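PDB 6ICL: methylxanthine N3-demethylase NdmB from Pseudomonas putida, which catalyses the NADH-dependent oxidative N3-demethylation of theobromine and related methylxanthines, including caffeine, releasing formaldehyde and using a Rieske [2Fe-2S] cluster and a non-heme iron. Local coordinates for residues R34-V40 / V59-E64; C41-E47 / V67-L71; P244-T249 / L260-W265. All blocks are in the same frame, centred on the assembly; numbering follows the deposited sequence.

Contact 1. Residues R34-V40 / V59-E64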
loop_
_atom_site.group_PDB
_atom_site.type_symbol
_atom_site.label_atom_id
_atom_site.label_comp_id
_atom_site.label_asym_id
_atom_site.label_seq_id
_atom_site.Cartn_x
_atom_site.Cartn_y
_atom_site.Cartn_z
ATOM N N ARG A 34 11.637 22.531 -30.470
ATOM C CA ARG A 34 13.027 22.107 -30.350
ATOM C C ARG A 34 14.026 23.261 -30.384
ATOM O O ARG A 34 15.143 23.095 -29.889
ATOM C CB ARG A 34 13.349 21.114 -31.455
ATOM C CG ARG A 34 12.455 19.898 -31.401
ATOM C CD ARG A 34 12.831 18.922 -32.484
ATOM N NE ARG A 34 14.202 18.447 -32.328
ATOM C CZ ARG A 34 14.526 17.349 -31.657
ATOM N NH1 ARG A 34 13.569 16.630 -31.086
ATOM N NH2 ARG A 34 15.798 16.968 -31.558
ATOM N N HIS A 35 13.653 24.425 -30.926
ATOM C CA HIS A 35 14.582 25.540 -31.130
ATOM C C HIS A 35 14.639 26.507 -29.956
ATOM O O HIS A 35 15.434 27.459 -29.987
ATOM C CB HIS A 35 14.208 26.311 -32.403
ATOM C CG HIS A 35 14.383 25.510 -33.655
ATOM N ND1 HIS A 35 13.364 24.773 -34.217
ATOM C CD2 HIS A 35 15.472 25.308 -34.436
ATOM C CE1 HIS A 35 13.816 24.154 -35.292
ATOM N NE2 HIS A 35 15.092 24.463 -35.446
ATOM N N PHE A 36 13.823 26.292 -28.931
ATOM C CA PHE A 36 13.825 27.144 -27.753
ATOM C C PHE A 36 14.571 26.483 -26.597
ATOM O O PHE A 36 14.733 25.259 -26.542
ATOM C CB PHE A 36 12.390 27.471 -27.340
ATOM C CG PHE A 36 11.647 28.288 -28.353
ATOM C CD1 PHE A 36 10.990 27.674 -29.416
ATOM C CD2 PHE A 36 11.589 29.679 -28.236
ATOM C CE1 PHE A 36 10.272 28.449 -30.371
ATOM C CE2 PHE A 36 10.886 30.458 -29.165
ATOM C CZ PHE A 36 10.228 29.835 -30.241
ATOM N N TRP A 37 15.051 27.322 -25.686
ATOM C CA TRP A 37 15.611 26.856 -24.428
ATOM C C TRP A 37 14.487 26.452 -23.482
ATOM O O TRP A 37 13.550 27.224 -23.257
ATOM C CB TRP A 37 16.451 27.947 -23.772
ATOM C CG TRP A 37 17.677 28.322 -24.525
ATOM C CD1 TRP A 37 17.766 29.233 -25.541
ATOM C CD2 TRP A 37 19.011 27.840 -24.298
ATOM N NE1 TRP A 37 19.062 29.337 -25.964
ATOM C CE2 TRP A 37 19.854 28.498 -25.222
ATOM C CE3 TRP A 37 19.571 26.915 -23.410
ATOM C CZ2 TRP A 37 21.243 28.263 -25.284
ATOM C CZ3 TRP A 37 20.948 26.676 -23.474
ATOM C CH2 TRP A 37 21.767 27.349 -24.410
ATOM N N HIS A 38 14.579 25.239 -22.939
ATOM C CA HIS A 38 13.613 24.761 -21.958
ATOM C C HIS A 38 14.322 24.375 -20.665
ATOM O O HIS A 38 15.409 23.782 -20.705
ATOM C CB HIS A 38 12.855 23.553 -22.485
ATOM C CG HIS A 38 12.074 23.837 -23.726
ATOM N ND1 HIS A 38 10.962 24.643 -23.730
ATOM C CD2 HIS A 38 12.261 23.436 -25.004
ATOM C CE1 HIS A 38 10.498 24.733 -24.963
ATOM N NE2 HIS A 38 11.263 24.001 -25.751
ATOM N N PRO A 39 13.728 24.670 -19.513
ATOM C CA PRO A 39 14.311 24.221 -18.249
ATOM C C PRO A 39 14.026 22.733 -18.046
ATOM O O PRO A 39 12.919 22.252 -18.315
ATOM C CB PRO A 39 13.594 25.084 -17.214
ATOM C CG PRO A 39 12.161 25.205 -17.824
ATOM C CD PRO A 39 12.357 25.194 -19.347
ATOM N N VAL A 40 15.050 21.991 -17.613
ATOM C CA VAL A 40 14.883 20.564 -17.369
ATOM C C VAL A 40 14.961 20.206 -15.885
ATOM O O VAL A 40 14.321 19.229 -15.470
ATOM C CB VAL A 40 15.891 19.742 -18.187
ATOM C CG1 VAL A 40 15.536 19.823 -19.686
ATOM C CG2 VAL A 40 17.338 20.214 -17.894
ATOM N N VAL A 59 16.555 13.214 -17.507
ATOM C CA VAL A 59 15.424 14.119 -17.680
ATOM C C VAL A 59 14.797 13.792 -19.021
ATOM O O VAL A 59 15.428 13.206 -19.903
ATOM C CB VAL A 59 15.787 15.625 -17.657
ATOM C CG1 VAL A 59 16.317 16.053 -16.298
ATOM C CG2 VAL A 59 16.798 15.965 -18.787
ATOM N N THR A 60 13.539 14.193 -19.179
ATOM C CA THR A 60 12.832 14.021 -20.436
ATOM C C THR A 60 12.374 15.388 -20.930
ATOM O O THR A 60 11.808 16.171 -20.164
ATOM C CB THR A 60 11.667 13.041 -20.259
ATOM O OG1 THR A 60 12.207 11.780 -19.831
ATOM C CG2 THR A 60 10.925 12.827 -21.580
ATOM N N LEU A 61 12.682 15.692 -22.192
ATOM C CA LEU A 61 12.371 16.984 -22.798
ATOM C C LEU A 61 11.823 16.711 -24.182
ATOM O O LEU A 61 12.515 16.109 -25.009
ATOM C CB LEU A 61 13.597 17.893 -22.902
ATOM C CG LEU A 61 13.332 19.241 -23.597
ATOM C CD1 LEU A 61 12.203 20.014 -22.910
ATOM C CD2 LEU A 61 14.609 20.094 -23.607
ATOM N N LEU A 62 10.592 17.158 -24.426
ATOM C CA LEU A 62 9.941 16.994 -25.722
ATOM C C LEU A 62 9.937 15.529 -26.132
ATOM O O LEU A 62 10.112 15.191 -27.299
ATOM C CB LEU A 62 10.604 17.875 -26.794
ATOM C CG LEU A 62 10.355 19.379 -26.624
ATOM C CD1 LEU A 62 11.201 20.198 -27.603
ATOM C CD2 LEU A 62 8.886 19.689 -26.814
ATOM N N GLY A 63 9.722 14.646 -25.159
ATOM C CA GLY A 63 9.711 13.227 -25.434
ATOM C C GLY A 63 11.080 12.592 -25.520
ATOM O O GLY A 63 11.166 11.360 -25.550
ATOM N N GLU A 64 12.155 13.379 -25.551
ATOM C CA GLU A 64 13.505 12.842 -25.652
ATOM C C GLU A 64 14.064 12.544 -24.270
ATOM O O GLU A 64 13.933 13.354 -23.349
ATOM C CB GLU A 64 14.458 13.821 -26.349
ATOM C CG GLU A 64 13.905 14.479 -27.581
ATOM C CD GLU A 64 14.126 13.669 -28.827
ATOM O OE1 GLU A 64 13.899 14.223 -29.921
ATOM O OE2 GLU A 64 14.523 12.487 -28.724
#

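Contact 2. Residues C41-E47 / V67-L71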
loop_
_atom_site.group_PDB
_atom_site.type_symbol
_atom_site.label_atom_id
_atom_site.label_comp_id
_atom_site.label_asym_id
_atom_site.label_seq_id
_atom_site.Cartn_x
_atom_site.Cartn_y
_atom_site.Cartn_z
ATOM N N CYS A 41 15.669 20.975 -15.066
ATOM C CA CYS A 41 15.645 20.756 -13.625
ATOM C C CYS A 41 16.294 21.966 -12.967
ATOM O O CYS A 41 16.960 22.766 -13.626
ATOM C CB CYS A 41 16.381 19.457 -13.235
ATOM S SG CYS A 41 18.143 19.471 -13.739
ATOM N N THR A 42 16.058 22.118 -11.670
ATOM C CA THR A 42 16.813 23.128 -10.954
ATOM C C THR A 42 18.221 22.602 -10.706
ATOM O O THR A 42 18.481 21.397 -10.782
ATOM C CB THR A 42 16.141 23.496 -9.636
ATOM O OG1 THR A 42 16.220 22.382 -8.726
ATOM C CG2 THR A 42 14.664 23.860 -9.874
ATOM N N LEU A 43 19.140 23.526 -10.439
ATOM C CA LEU A 43 20.502 23.135 -10.115
ATOM C C LEU A 43 20.530 22.225 -8.888
ATOM O O LEU A 43 21.202 21.186 -8.887
ATOM C CB LEU A 43 21.343 24.397 -9.897
ATOM C CG LEU A 43 22.826 24.177 -9.644
ATOM C CD1 LEU A 43 23.385 23.294 -10.752
ATOM C CD2 LEU A 43 23.536 25.555 -9.602
ATOM N N ASN A 44 19.775 22.590 -7.850
ATOM C CA ASN A 44 19.669 21.745 -6.665
ATOM C C ASN A 44 19.162 20.348 -7.014
ATOM O O ASN A 44 19.714 19.332 -6.551
ATOM C CB ASN A 44 18.740 22.406 -5.657
ATOM C CG ASN A 44 18.885 21.813 -4.294
ATOM O OD1 ASN A 44 18.071 20.984 -3.872
ATOM N ND2 ASN A 44 19.947 22.205 -3.593
ATOM N N GLU A 45 18.085 20.275 -7.811
ATOM C CA GLU A 45 17.594 18.980 -8.273
ATOM C C GLU A 45 18.684 18.190 -8.985
ATOM O O GLU A 45 18.805 16.972 -8.801
ATOM C CB GLU A 45 16.378 19.174 -9.192
ATOM C CG GLU A 45 15.071 19.369 -8.419
ATOM C CD GLU A 45 13.936 19.924 -9.280
ATOM O OE1 GLU A 45 12.850 20.159 -8.722
ATOM O OE2 GLU A 45 14.132 20.133 -10.502
ATOM N N PHE A 46 19.482 18.858 -9.823
ATOM C CA PHE A 46 20.541 18.142 -10.525
ATOM C C PHE A 46 21.590 17.594 -9.550
ATOM O O PHE A 46 22.061 16.455 -9.695
ATOM C CB PHE A 46 21.208 19.067 -11.544
ATOM C CG PHE A 46 22.487 18.533 -12.046
ATOM C CD1 PHE A 46 22.499 17.555 -13.047
ATOM C CD2 PHE A 46 23.689 18.955 -11.495
ATOM C CE1 PHE A 46 23.712 17.031 -13.511
ATOM C CE2 PHE A 46 24.887 18.429 -11.938
ATOM C CZ PHE A 46 24.897 17.466 -12.959
ATOM N N GLU A 47 21.992 18.406 -8.575
ATOM C CA GLU A 47 23.034 17.990 -7.636
ATOM C C GLU A 47 22.558 16.892 -6.687
ATOM O O GLU A 47 23.369 16.063 -6.263
ATOM C CB GLU A 47 23.537 19.207 -6.858
ATOM C CG GLU A 47 24.312 20.187 -7.763
ATOM C CD GLU A 47 24.877 21.391 -6.997
ATOM O OE1 GLU A 47 24.413 21.662 -5.868
ATOM O OE2 GLU A 47 25.801 22.051 -7.521
ATOM N N VAL A 67 20.561 12.764 -20.804
ATOM C CA VAL A 67 21.380 12.621 -19.605
ATOM C C VAL A 67 22.076 13.950 -19.343
ATOM O O VAL A 67 22.575 14.595 -20.275
ATOM C CB VAL A 67 22.391 11.463 -19.735
ATOM C CG1 VAL A 67 23.232 11.601 -21.022
ATOM C CG2 VAL A 67 23.279 11.386 -18.492
ATOM N N LEU A 68 22.054 14.385 -18.089
ATOM C CA LEU A 68 22.812 15.530 -17.618
ATOM C C LEU A 68 23.984 15.025 -16.790
ATOM O O LEU A 68 23.828 14.118 -15.965
ATOM C CB LEU A 68 21.942 16.458 -16.760
ATOM C CG LEU A 68 20.640 16.968 -17.404
ATOM C CD1 LEU A 68 19.875 17.861 -16.446
ATOM C CD2 LEU A 68 20.921 17.713 -18.724
ATOM N N ALA A 69 25.160 15.605 -17.007
ATOM C CA ALA A 69 26.297 15.308 -16.152
ATOM C C ALA A 69 27.199 16.527 -16.111
ATOM O O ALA A 69 27.293 17.285 -17.086
ATOM C CB ALA A 69 27.088 14.098 -16.649
ATOM N N ARG A 70 27.861 16.713 -14.980
ATOM C CA ARG A 70 28.786 17.827 -14.823
ATOM C C ARG A 70 30.180 17.288 -15.081
ATOM O O ARG A 70 30.679 16.456 -14.318
ATOM C CB ARG A 70 28.691 18.472 -13.444
ATOM C CG ARG A 70 29.681 19.626 -13.296
ATOM C CD ARG A 70 29.089 20.744 -12.487
ATOM N NE ARG A 70 28.554 20.235 -11.236
ATOM C CZ ARG A 70 27.775 20.930 -10.425
ATOM N NH1 ARG A 70 27.437 22.174 -10.728
ATOM N NH2 ARG A 70 27.341 20.378 -9.305
ATOM N N LEU A 71 30.783 17.737 -16.185
ATOM C CA LEU A 71 32.109 17.326 -16.618
ATOM C C LEU A 71 32.988 18.575 -16.647
ATOM O O LEU A 71 32.670 19.538 -17.353
ATOM C CB LEU A 71 32.060 16.674 -18.005
ATOM C CG LEU A 71 31.156 15.451 -18.222
ATOM C CD1 LEU A 71 31.347 14.890 -19.623
ATOM C CD2 LEU A 71 31.417 14.371 -17.186
#

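Contact 3. Residues P244-T249 / L260-W265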
loop_
_atom_site.group_PDB
_atom_site.type_symbol
_atom_site.label_atom_id
_atom_site.label_comp_id
_atom_site.label_asym_id
_atom_site.label_seq_id
_atom_site.Cartn_x
_atom_site.Cartn_y
_atom_site.Cartn_z
ATOM N N PRO A 244 -3.827 45.386 -1.169
ATOM C CA PRO A 244 -3.251 46.627 -1.707
ATOM C C PRO A 244 -3.096 46.582 -3.231
ATOM O O PRO A 244 -2.768 45.537 -3.787
ATOM C CB PRO A 244 -1.884 46.704 -1.019
ATOM C CG PRO A 244 -1.507 45.275 -0.793
ATOM C CD PRO A 244 -2.807 44.535 -0.528
ATOM N N MET A 245 -3.322 47.708 -3.897
ATOM C CA MET A 245 -3.409 47.723 -5.349
ATOM C C MET A 245 -2.030 47.897 -5.995
ATOM O O MET A 245 -1.096 48.456 -5.404
ATOM C CB MET A 245 -4.361 48.830 -5.800
ATOM C CG MET A 245 -5.599 48.337 -6.540
ATOM S SD MET A 245 -6.588 47.173 -5.574
ATOM C CE MET A 245 -7.049 48.195 -4.173
ATOM N N GLY A 246 -1.915 47.404 -7.229
ATOM C CA GLY A 246 -0.643 47.443 -7.925
ATOM C C GLY A 246 -0.809 47.258 -9.416
ATOM O O GLY A 246 -1.903 46.999 -9.921
ATOM N N ASP A 247 0.302 47.423 -10.126
ATOM C CA ASP A 247 0.359 47.142 -11.554
ATOM C C ASP A 247 0.984 45.774 -11.784
ATOM O O ASP A 247 1.803 45.313 -10.990
ATOM C CB ASP A 247 1.182 48.189 -12.307
ATOM C CG ASP A 247 0.427 49.493 -12.509
ATOM O OD1 ASP A 247 -0.804 49.443 -12.723
ATOM O OD2 ASP A 247 1.071 50.558 -12.454
ATOM N N PHE A 248 0.625 45.165 -12.912
ATOM C CA PHE A 248 1.076 43.836 -13.307
ATOM C C PHE A 248 1.742 43.955 -14.670
ATOM O O PHE A 248 1.068 44.176 -15.683
ATOM C CB PHE A 248 -0.096 42.856 -13.330
ATOM C CG PHE A 248 -0.819 42.759 -12.009
ATOM C CD1 PHE A 248 -1.870 43.625 -11.707
ATOM C CD2 PHE A 248 -0.435 41.819 -11.064
ATOM C CE1 PHE A 248 -2.522 43.552 -10.484
ATOM C CE2 PHE A 248 -1.079 41.739 -9.841
ATOM C CZ PHE A 248 -2.123 42.600 -9.547
ATOM N N THR A 249 3.057 43.816 -14.695
ATOM C CA THR A 249 3.846 43.998 -15.902
ATOM C C THR A 249 4.436 42.652 -16.301
ATOM O O THR A 249 5.250 42.085 -15.564
ATOM C CB THR A 249 4.946 45.033 -15.659
ATOM O OG1 THR A 249 4.363 46.220 -15.098
ATOM C CG2 THR A 249 5.642 45.378 -16.945
ATOM N N LEU A 260 6.302 38.071 -14.074
ATOM C CA LEU A 260 5.267 38.985 -13.612
ATOM C C LEU A 260 5.869 39.922 -12.577
ATOM O O LEU A 260 6.196 39.504 -11.460
ATOM C CB LEU A 260 4.065 38.255 -13.021
ATOM C CG LEU A 260 3.139 39.226 -12.267
ATOM C CD1 LEU A 260 2.652 40.408 -13.170
ATOM C CD2 LEU A 260 1.954 38.497 -11.610
ATOM N N GLU A 261 5.981 41.196 -12.938
ATOM C CA GLU A 261 6.385 42.220 -11.992
ATOM C C GLU A 261 5.140 42.864 -11.399
ATOM O O GLU A 261 4.294 43.392 -12.133
ATOM C CB GLU A 261 7.259 43.267 -12.668
ATOM C CG GLU A 261 7.520 44.447 -11.760
ATOM C CD GLU A 261 8.001 45.653 -12.526
ATOM O OE1 GLU A 261 9.227 45.768 -12.745
ATOM O OE2 GLU A 261 7.142 46.457 -12.934
ATOM N N ILE A 262 5.008 42.798 -10.081
ATOM C CA ILE A 262 3.938 43.494 -9.379
ATOM C C ILE A 262 4.553 44.710 -8.702
ATOM O O ILE A 262 5.447 44.572 -7.859
ATOM C CB ILE A 262 3.231 42.602 -8.354
ATOM C CG1 ILE A 262 2.723 41.307 -9.010
ATOM C CG2 ILE A 262 2.091 43.373 -7.711
ATOM C CD1 ILE A 262 1.766 40.530 -8.130
ATOM N N LYS A 263 4.096 45.899 -9.086
ATOM C CA LYS A 263 4.533 47.153 -8.478
ATOM C C LYS A 263 3.363 47.741 -7.701
ATOM O O LYS A 263 2.310 48.012 -8.279
ATOM C CB LYS A 263 5.036 48.126 -9.545
ATOM C CG LYS A 263 5.655 49.409 -8.997
ATOM C CD LYS A 263 6.080 50.305 -10.145
ATOM C CE LYS A 263 6.414 51.712 -9.674
ATOM N NZ LYS A 263 6.585 52.635 -10.835
ATOM N N LEU A 264 3.527 47.896 -6.392
ATOM C CA LEU A 264 2.455 48.455 -5.579
ATOM C C LEU A 264 2.271 49.941 -5.885
ATOM O O LEU A 264 3.238 50.662 -6.153
ATOM C CB LEU A 264 2.750 48.267 -4.090
ATOM C CG LEU A 264 2.561 46.878 -3.475
ATOM C CD1 LEU A 264 1.242 46.255 -3.924
ATOM C CD2 LEU A 264 3.738 45.962 -3.795
ATOM N N TRP A 265 1.012 50.388 -5.855
ATOM C CA TRP A 265 0.706 51.798 -6.072
ATOM C C TRP A 265 1.169 52.638 -4.890
ATOM O O TRP A 265 1.990 53.551 -5.041
ATOM C CB TRP A 265 -0.791 51.976 -6.298
ATOM C CG TRP A 265 -1.255 51.474 -7.613
ATOM C CD1 TRP A 265 -0.482 51.015 -8.639
ATOM C CD2 TRP A 265 -2.613 51.378 -8.055
ATOM N NE1 TRP A 265 -1.280 50.636 -9.702
ATOM C CE2 TRP A 265 -2.591 50.851 -9.367
ATOM C CE3 TRP A 265 -3.849 51.698 -7.474
ATOM C CZ2 TRP A 265 -3.757 50.637 -10.107
ATOM C CZ3 TRP A 265 -5.008 51.471 -8.203
ATOM C CH2 TRP A 265 -4.953 50.947 -9.509
HETATM O O HOH W 1 4.356 46.319 -12.692
#

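Contact 1. Residues R34-V40 / V59-E64
Arg34 reaches over Leu62 to grip Glu64. From CB the chain sets out with CG anti to the carbonyl carbon (chi1 -59°), where CG meets Leu62 CD1 at 4.0 Å; that methyl also lies 3.7 Å from the Arg34 backbone N. A bend about the CG-CD bond (chi3 61°) then swings the guanidinium toward the turn, and Arg34 NH1 gives a salt-bridging hydrogen bond to Glu64 OE1 at 2.7 Å. The acceptor lies almost in the guanidinium plane and uses its anti lone pair, while the two flat groups stand 77° apart. Arginine suits the site because its aliphatic stem covers a leucine before its charge finds a carboxylate. Glu64 closes the type I' turn that starts at Leu61; Gly63, its third residue, has backbone angles that call for glycine.

Deeper in, the contact is mainly between side chains: His38 CB packs on Leu61 CD1 at 3.6 Å, and Val40 CB on Val59 CG2 at 3.9 Å. His38 NE2 hydrogen-bonds to Leu33 O. Strands 37-42 and 57-61 are the outermost of one six-stranded antiparallel sheet, yet their side chains meet, consistent with a sheet that curls round on itself, as in the beta fold of a Rieske domain.

Contact 2. Residues C41-E47 / V67-L71
Phe46 and Arg70 meet with their planes almost perpendicular, 88° apart. The ring does not lie flat on the guanidinium; its rim atom CE2 stands 3.9 Å above the guanidinium plane of Arg70, off to one side, so the arrangement is an edge set on a face. CG of Phe46 is anti to the backbone N (chi1 166°), which sends the ring off the helix to the strand. There Phe46 CE1 touches Leu68 CB at 3.7 Å, while the backbone N of Arg70 lies near the ring plane, at its edge, 3.7 Å from Phe46 CZ. A flat aromatic suits this place because its rim can meet Leu68 and the Arg70 backbone while CE2 lies over the guanidinium.

Glu47 takes the guanidinium at its edge: Arg70 NH2 donates to Glu47 OE2 at 2.9 Å in a nearly straight bond (173°), part of a salt bridge, and the carboxylate plane is strongly inclined to the guanidinium. Arg70 NH2 also bonds Gly53 O and Arg70 NE bonds His54 ND1, so the group's rotation is fixed from several directions. Pro299 of the second subunit packs on both charged residues. Near the strand end, Cys41 SG rests on Leu68 CD1 at 3.6 Å.

The helix begins in a capping box, with Glu45 N bonded to Thr42 OG1 and Thr42 N to Glu45 OE2, each at 3.0 Å. This short helix, capped where strand 37-42 ends and laid crosswise against strand 64-71, packs on the curled beta sheet of the Rieske domain.

Contact 3. Residues P244-T249 / L260-W265
Similar first torsions bring Phe248 and Ile262 together: each chain leaves with its gamma carbon anti to the carbonyl carbon (chi1 -57° for Phe248 CG, -54° for Ile262 CG1), and the two lie side by side, pointing the same way. The extended end of the isoleucine then carries its CD1 to Phe248 CE2 at 3.5 Å. Leu260 CD1 reaches Phe248 CB at 3.7 Å and lies at the edge of the ring, near its plane, and Phe195 adds an edge-to-face contact. With Ile262 cut back to an alanine, the CG1-CD1 arm is gone, and the Phe248 ring is likely to lose its packing along CD2 and CE2, held then mainly by Leu260 and Phe195.

At the other end, Trp265 has its CG anti to the carbonyl carbon (chi1 -72°), which folds the indole back over the opposing strand. Met245 CB sits over one face, 3.4 Å from Trp265 CE3, and Gly246 CA makes a CH-pi contact, 3.8 Å from the centroid of the five-membered ring. Glycine is fitting here, because a beta carbon would collide with Lys263 O. At the indole edge, Trp265 NE1 gives Asp247 OD1 a weak hydrogen bond of 3.3 Å. Trp265 N adds a nearly straight bond to Met245 O at 2.9 Å.

Between these ends the strands form a regular antiparallel hairpin pairing. Asp247 N bonds to Lys263 O at 2.8 Å, Lys263 N returns to Asp247 O, and Thr249 and Glu261 exchange a matching pair. Glu261 turns OE1 to Arg270 in a salt bridge, and a water beside Thr249 hydrogen-bonds to Glu261 OE2 at 2.8 Å. Backbone bonds thus set the register, Phe248 and Ile262 add apolar packing on one face, and the face of Asp247, Thr249, Glu261 and Lys263 is mostly polar, consistent with a surface hairpin.

Contacts 1 and 2 are neighbours in the Rieske domain, their centres 14 Å apart. Both use strand 37-42, their segments alternate along the chain, and they meet at Leu68, whose CD1 lies 3.8 Å from Val40 CG2, so their apolar packing is continuous at this point. Contact 3 follows later in the chain, in a hairpin of the seven-stranded sheet of the C-terminal domain, which holds the iron(III) site of His197, His202 and Asp314. Its centre is about 32 Å from that of contact 1 and 34 Å from that of contact 2. Strand 270-281 pairs with strand 257-264 and also touches His38 and Leu62 through Pro279, so the two domains meet there.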